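Local coordinates for protein glutamate racemase (Escherichia coli, PDB 2JFN) that belongs to the Asp/Glu/hydantoin racemase family and holds a glutamic acid ligand in a buried pocket between its two sheet-centred lobes, at residues 26-31 with 204-209; 58-63 with 90-95. All blocks are in the same frame, centred on the assembly; numbering follows the deposited sequence.

How the contacts relate
Contacts 1 and 2 sit with their centres about 9 Å apart and close on the same glutamic acid. Contact 1 joins the end of strand 21-28, in the seven-stranded mixed sheet, to the loop that follows strand 199-202 of the four-stranded parallel sheet, so it bridges the two sheets. Contact 2 lies between those segments in sequence: segment 58-63 follows strand 48-53, and segment 90-95 runs from strand 87-90 into helix 93-106, both strands belonging to the mixed sheet. The contacts also touch directly, T205 OG1 making a probable hydrogen bond of 2.9 Å to A91 O, while D28 packs on C92. Together they enclose the ligand: contact 1 takes its amino group, contact 2 most of its two carboxylates.

Contact 1: residues 26-31 with 204-209; sequences VFDSGV and CTHFPL. With GLU (glutamic acid), chain B.
D28 and H206 meet at the amino group of the bound glutamic acid, their carboxylate and imidazole planes turned 62° apart. With CG anti to the backbone N (chi1 -177°), the D28 carboxylate lies beside that amino group. OD2 accepts from the ligand N at 2.8 Å, while OD1 adds a weak bond to that nitrogen and comes within 3.3 Å of H206 CE1. The imidazole meets the same nitrogen edge-on, in the ring plane, where ND1 accepts a hydrogen bond from ligand N at 2.8 Å. T205 completes the grip: its OG1, which also bonds to A91 O, accepts from ligand N at 2.7 Å, and its side chain runs past that of D28 in the opposite direction. Three side chains thus converge on one amino group.

This is a pocket built from loops at the ends of strands in two different sheets, 21-28 on one side and 199-202 on the other. The type I turn from C204 to F207 presents T205 N to ligand O in a fairly straight bond, and C204 SG lies 3.5 Å from the ligand CA. Across the pocket, S29 OG donates to the side-chain carboxylate at OE2.

An Asx turn steadies the D28 carboxylate. G30 N donates to OD1 from above the carboxylate plane, 82° out of it, and G33 N bonds to the same oxygen; OD1 takes two backbone N-H groups besides its weak bond to the ligand. H206 is fixed at its far nitrogen, where NE2 bonds to E170, which also takes V31 N. V31 crosses the imidazole at about a right angle and rests CG2 3.7 Å from H206 CD2; the same methyl also touches L209 CD1 at 3.8 Å.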
loop_
_atom_site.group_PDB
_atom_site.type_symbol
_atom_site.label_atom_id
_atom_site.label_comp_id
_atom_site.label_asym_id
_atom_site.label_seq_id
_atom_site.Cartn_x
_atom_site.Cartn_y
_atom_site.Cartn_z
ATOM N N VAL A 26 3.465 -2.216 -9.663
ATOM C CA VAL A 26 2.886 -2.008 -8.345
ATOM C C VAL A 26 4.073 -1.495 -7.516
ATOM O O VAL A 26 5.087 -2.190 -7.374
ATOM C CB VAL A 26 2.330 -3.311 -7.730
ATOM C CG1 VAL A 26 1.762 -3.019 -6.349
ATOM C CG2 VAL A 26 1.227 -3.894 -8.637
ATOM N N PHE A 27 3.948 -0.272 -7.005
ATOM C CA PHE A 27 5.008 0.372 -6.230
ATOM C C PHE A 27 4.664 0.678 -4.776
ATOM O O PHE A 27 3.528 1.009 -4.449
ATOM C CB PHE A 27 5.407 1.694 -6.896
ATOM C CG PHE A 27 6.313 2.553 -6.046
ATOM C CD1 PHE A 27 7.689 2.329 -6.020
ATOM C CD2 PHE A 27 5.783 3.544 -5.226
ATOM C CE1 PHE A 27 8.522 3.076 -5.186
ATOM C CE2 PHE A 27 6.607 4.299 -4.385
ATOM C CZ PHE A 27 7.977 4.063 -4.364
ATOM N N ASP A 28 5.669 0.572 -3.913
ATOM C CA ASP A 28 5.534 0.894 -2.494
ATOM C C ASP A 28 6.922 1.163 -1.950
ATOM O O ASP A 28 7.923 0.835 -2.590
ATOM C CB ASP A 28 4.925 -0.258 -1.685
ATOM C CG ASP A 28 4.722 0.115 -0.216
ATOM O OD1 ASP A 28 4.919 -0.738 0.676
ATOM O OD2 ASP A 28 4.363 1.280 0.049
ATOM N N SER A 29 6.979 1.754 -0.763
ATOM C CA SER A 29 8.246 2.037 -0.107
ATOM C C SER A 29 8.831 0.716 0.415
ATOM O O SER A 29 10.048 0.568 0.534
ATOM C CB SER A 29 8.015 2.998 1.055
ATOM O OG SER A 29 7.090 2.436 1.966
ATOM N N GLY A 30 7.958 -0.243 0.714
ATOM C CA GLY A 30 8.410 -1.530 1.212
ATOM C C GLY A 30 7.568 -2.714 0.780
ATOM O O GLY A 30 7.275 -2.876 -0.408
ATOM N N VAL A 31 7.159 -3.543 1.739
ATOM C CA VAL A 31 6.361 -4.724 1.431
ATOM C C VAL A 31 4.844 -4.491 1.377
ATOM O O VAL A 31 4.113 -5.335 0.864
ATOM C CB VAL A 31 6.637 -5.884 2.444
ATOM C CG1 VAL A 31 8.106 -6.297 2.385
ATOM C CG2 VAL A 31 6.276 -5.455 3.865
ATOM N N CYS A 204 -2.905 2.044 5.625
ATOM C CA CYS A 204 -1.493 1.860 5.326
ATOM C C CYS A 204 -1.475 0.514 4.613
ATOM O O CYS A 204 -1.979 -0.475 5.146
ATOM C CB CYS A 204 -0.670 1.810 6.612
ATOM S SG CYS A 204 1.103 1.804 6.327
ATOM N N THR A 205 -0.921 0.466 3.404
ATOM C CA THR A 205 -0.907 -0.792 2.656
ATOM C C THR A 205 -0.112 -1.901 3.346
ATOM O O THR A 205 -0.194 -3.069 2.962
ATOM C CB THR A 205 -0.382 -0.589 1.208
ATOM O OG1 THR A 205 1.000 -0.209 1.237
ATOM C CG2 THR A 205 -1.182 0.505 0.509
ATOM N N HIS A 206 0.660 -1.543 4.366
ATOM C CA HIS A 206 1.413 -2.549 5.117
ATOM C C HIS A 206 0.490 -3.321 6.069
ATOM O O HIS A 206 0.699 -4.510 6.342
ATOM C CB HIS A 206 2.503 -1.898 5.975
ATOM C CG HIS A 206 3.828 -1.751 5.290
ATOM N ND1 HIS A 206 4.070 -0.801 4.321
ATOM C CD2 HIS A 206 4.997 -2.411 5.469
ATOM C CE1 HIS A 206 5.330 -0.879 3.935
ATOM N NE2 HIS A 206 5.915 -1.848 4.616
ATOM N N PHE A 207 -0.536 -2.641 6.570
ATOM C CA PHE A 207 -1.426 -3.242 7.560
ATOM C C PHE A 207 -2.240 -4.473 7.180
ATOM O O PHE A 207 -2.372 -5.382 7.996
ATOM C CB PHE A 207 -2.310 -2.144 8.178
ATOM C CG PHE A 207 -1.519 -1.055 8.882
ATOM C CD1 PHE A 207 -2.153 0.097 9.352
ATOM C CD2 PHE A 207 -0.135 -1.173 9.056
ATOM C CE1 PHE A 207 -1.427 1.112 9.980
ATOM C CE2 PHE A 207 0.600 -0.163 9.683
ATOM C CZ PHE A 207 -0.046 0.981 10.144
ATOM N N PRO A 208 -2.796 -4.536 5.953
ATOM C CA PRO A 208 -3.566 -5.737 5.611
ATOM C C PRO A 208 -2.714 -7.003 5.778
ATOM O O PRO A 208 -3.238 -8.094 6.005
ATOM C CB PRO A 208 -3.957 -5.490 4.155
ATOM C CG PRO A 208 -4.144 -4.010 4.121
ATOM C CD PRO A 208 -2.928 -3.511 4.897
ATOM N N LEU A 209 -1.397 -6.843 5.667
ATOM C CA LEU A 209 -0.464 -7.962 5.815
ATOM C C LEU A 209 -0.501 -8.516 7.240
ATOM O O LEU A 209 -0.063 -9.641 7.490
ATOM C CB LEU A 209 0.967 -7.509 5.492
ATOM C CG LEU A 209 1.231 -7.042 4.061
ATOM C CD1 LEU A 209 2.645 -6.506 3.955
ATOM C CD2 LEU A 209 1.014 -8.203 3.101
HETATM N N GLU B . 3.030 1.073 2.542
HETATM C CA GLU B . 3.037 2.213 3.462
HETATM C C GLU B . 1.968 3.195 3.023
HETATM O O GLU B . 0.853 2.762 2.555
HETATM C CB GLU B . 4.420 2.882 3.449
HETATM C CG GLU B . 4.891 3.179 4.890
HETATM C CD GLU B . 6.102 4.102 4.889
HETATM O OE1 GLU B . 6.258 4.906 5.805
HETATM O OE2 GLU B . 6.939 4.045 3.982
HETATM O OXT GLU B . 2.167 4.450 3.130
#

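Contact 2: residues 58-63 with 90-95; sequences FPYGEK and VACNTA. With GLU (glutamic acid), chain B.
A carboxylate-binding site at the start of helix 93-106 is one half of this contact, and the loop leading toward helix 65-82 is the other; Y60 and T94 meet where the two come together. Y60 CB packs 3.4 Å from T94 OG1. The phenol ring, with CG anti to its carbonyl carbon (chi1 -81°), reaches across to 90-95: the methyl of A95 sits at its edge, near the ring plane, with A95 CB 4.0 Å from Y60 CD2. C92 SG approaches the same ring obliquely in a sulfur-aromatic contact. The phenol oxygen goes on to D54, while V72 and I75 of helix 65-82 pack against the ring. One residue on, G61 CA touches T94 CG2 at 3.9 Å.

The glutamic acid spans the gap between the segments. At its backbone end, N93 N donates to ligand O at 2.8 Å. T94 N donates to ligand OXT along a nearly straight line, 168°. T94 OG1 also donates to OXT; chi1 of 53° sets this hydroxyl between the backbone N and the carbonyl carbon, 2.9 Å from OXT, and the residue thus donates twice to one oxygen. At the other end, consecutive amides divide the side-chain carboxylate: Y60 N bonds ligand OE2 at 2.9 Å and G61 N bonds OE1. F58 CD1 lies 3.6 Å from ligand OE2.

Both carboxylates are therefore met here largely by neutral backbone N-H groups and a hydroxyl. At the helix start the dipole would probably add to the pull on the ligand's backbone carboxylate, whose negative charge is thus likely stabilised without a cationic side chain from these segments.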
loop_
_atom_site.group_PDB
_atom_site.type_symbol
_atom_site.label_atom_id
_atom_site.label_comp_id
_atom_site.label_asym_id
_atom_site.label_seq_id
_atom_site.Cartn_x
_atom_site.Cartn_y
_atom_site.Cartn_z
ATOM N N PHE A 58 13.007 3.975 2.299
ATOM C CA PHE A 58 11.977 3.551 3.249
ATOM C C PHE A 58 12.531 3.913 4.627
ATOM O O PHE A 58 13.717 3.708 4.878
ATOM C CB PHE A 58 11.771 2.034 3.181
ATOM C CG PHE A 58 10.888 1.496 4.271
ATOM C CD1 PHE A 58 9.504 1.459 4.113
ATOM C CD2 PHE A 58 11.438 1.076 5.480
ATOM C CE1 PHE A 58 8.678 1.015 5.145
ATOM C CE2 PHE A 58 10.618 0.629 6.522
ATOM C CZ PHE A 58 9.238 0.599 6.354
ATOM N N PRO A 59 11.688 4.425 5.546
ATOM C CA PRO A 59 10.251 4.703 5.429
ATOM C C PRO A 59 9.932 6.099 4.893
ATOM O O PRO A 59 10.637 7.069 5.181
ATOM C CB PRO A 59 9.756 4.519 6.862
ATOM C CG PRO A 59 10.882 5.102 7.650
ATOM C CD PRO A 59 12.122 4.542 6.954
ATOM N N TYR A 60 8.861 6.185 4.109
ATOM C CA TYR A 60 8.417 7.448 3.523
ATOM C C TYR A 60 7.655 8.315 4.543
ATOM O O TYR A 60 7.633 9.544 4.437
ATOM C CB TYR A 60 7.514 7.167 2.310
ATOM C CG TYR A 60 8.236 6.844 1.009
ATOM C CD1 TYR A 60 9.590 6.483 0.989
ATOM C CD2 TYR A 60 7.550 6.888 -0.208
ATOM C CE1 TYR A 60 10.241 6.172 -0.224
ATOM C CE2 TYR A 60 8.182 6.586 -1.410
ATOM C CZ TYR A 60 9.524 6.228 -1.418
ATOM O OH TYR A 60 10.133 5.930 -2.618
ATOM N N GLY A 61 7.038 7.666 5.527
ATOM C CA GLY A 61 6.274 8.383 6.538
ATOM C C GLY A 61 6.961 9.596 7.142
ATOM O O GLY A 61 6.319 10.613 7.406
ATOM N N GLU A 62 8.268 9.493 7.350
ATOM C CA GLU A 62 9.061 10.570 7.938
ATOM C C GLU A 62 9.540 11.618 6.928
ATOM O O GLU A 62 9.628 12.810 7.244
ATOM C CB GLU A 62 10.285 9.964 8.624
ATOM C CG GLU A 62 11.090 9.070 7.676
ATOM C CD GLU A 62 12.428 8.651 8.239
ATOM O OE1 GLU A 62 12.445 7.966 9.291
ATOM O OE2 GLU A 62 13.465 9.007 7.626
ATOM N N LYS A 63 9.849 11.153 5.721
ATOM C CA LYS A 63 10.363 11.983 4.636
ATOM C C LYS A 63 9.563 13.233 4.260
ATOM O O LYS A 63 8.347 13.303 4.451
ATOM C CB LYS A 63 10.551 11.115 3.387
ATOM C CG LYS A 63 11.412 9.868 3.609
ATOM C CD LYS A 63 12.864 10.222 3.907
ATOM C CE LYS A 63 13.756 8.980 3.928
ATOM N NZ LYS A 63 13.353 7.977 4.960
ATOM N N VAL A 90 0.392 3.163 -7.288
ATOM C CA VAL A 90 1.178 3.678 -6.183
ATOM C C VAL A 90 0.477 3.081 -4.965
ATOM O O VAL A 90 -0.364 3.732 -4.346
ATOM C CB VAL A 90 1.124 5.218 -6.132
ATOM C CG1 VAL A 90 1.979 5.737 -4.985
ATOM C CG2 VAL A 90 1.629 5.797 -7.462
ATOM N N ALA A 91 0.803 1.826 -4.660
ATOM C CA ALA A 91 0.189 1.107 -3.538
ATOM C C ALA A 91 0.888 1.501 -2.253
ATOM O O ALA A 91 1.419 0.656 -1.531
ATOM C CB ALA A 91 0.301 -0.393 -3.766
ATOM N N CYS A 92 0.853 2.801 -1.979
ATOM C CA CYS A 92 1.513 3.394 -0.831
ATOM C C CYS A 92 0.769 4.679 -0.453
ATOM O O CYS A 92 0.760 5.636 -1.223
ATOM C CB CYS A 92 2.956 3.712 -1.246
ATOM S SG CYS A 92 3.950 4.656 -0.102
ATOM N N ASN A 93 0.150 4.704 0.728
ATOM C CA ASN A 93 -0.592 5.887 1.177
ATOM C C ASN A 93 0.274 7.130 1.359
ATOM O O ASN A 93 -0.126 8.235 0.979
ATOM C CB ASN A 93 -1.331 5.601 2.491
ATOM C CG ASN A 93 -2.421 4.566 2.336
ATOM O OD1 ASN A 93 -2.151 3.361 2.276
ATOM N ND2 ASN A 93 -3.667 5.027 2.264
ATOM N N THR A 94 1.455 6.956 1.942
ATOM C CA THR A 94 2.360 8.076 2.171
ATOM C C THR A 94 2.923 8.664 0.881
ATOM O O THR A 94 3.593 9.692 0.906
ATOM C CB THR A 94 3.546 7.667 3.077
ATOM O OG1 THR A 94 4.182 6.496 2.542
ATOM C CG2 THR A 94 3.060 7.373 4.482
ATOM N N ALA A 95 2.657 8.019 -0.247
ATOM C CA ALA A 95 3.165 8.525 -1.523
ATOM C C ALA A 95 2.061 8.918 -2.490
ATOM O O ALA A 95 2.191 9.904 -3.213
ATOM C CB ALA A 95 4.080 7.487 -2.179
HETATM N N GLU B . 3.030 1.073 2.542
HETATM C CA GLU B . 3.037 2.213 3.462
HETATM C C GLU B . 1.968 3.195 3.023
HETATM O O GLU B . 0.853 2.762 2.555
HETATM C CB GLU B . 4.420 2.882 3.449
HETATM C CG GLU B . 4.891 3.179 4.890
HETATM C CD GLU B . 6.102 4.102 4.889
HETATM O OE1 GLU B . 6.258 4.906 5.805
HETATM O OE2 GLU B . 6.939 4.045 3.982
HETATM O OXT GLU B . 2.167 4.450 3.130
#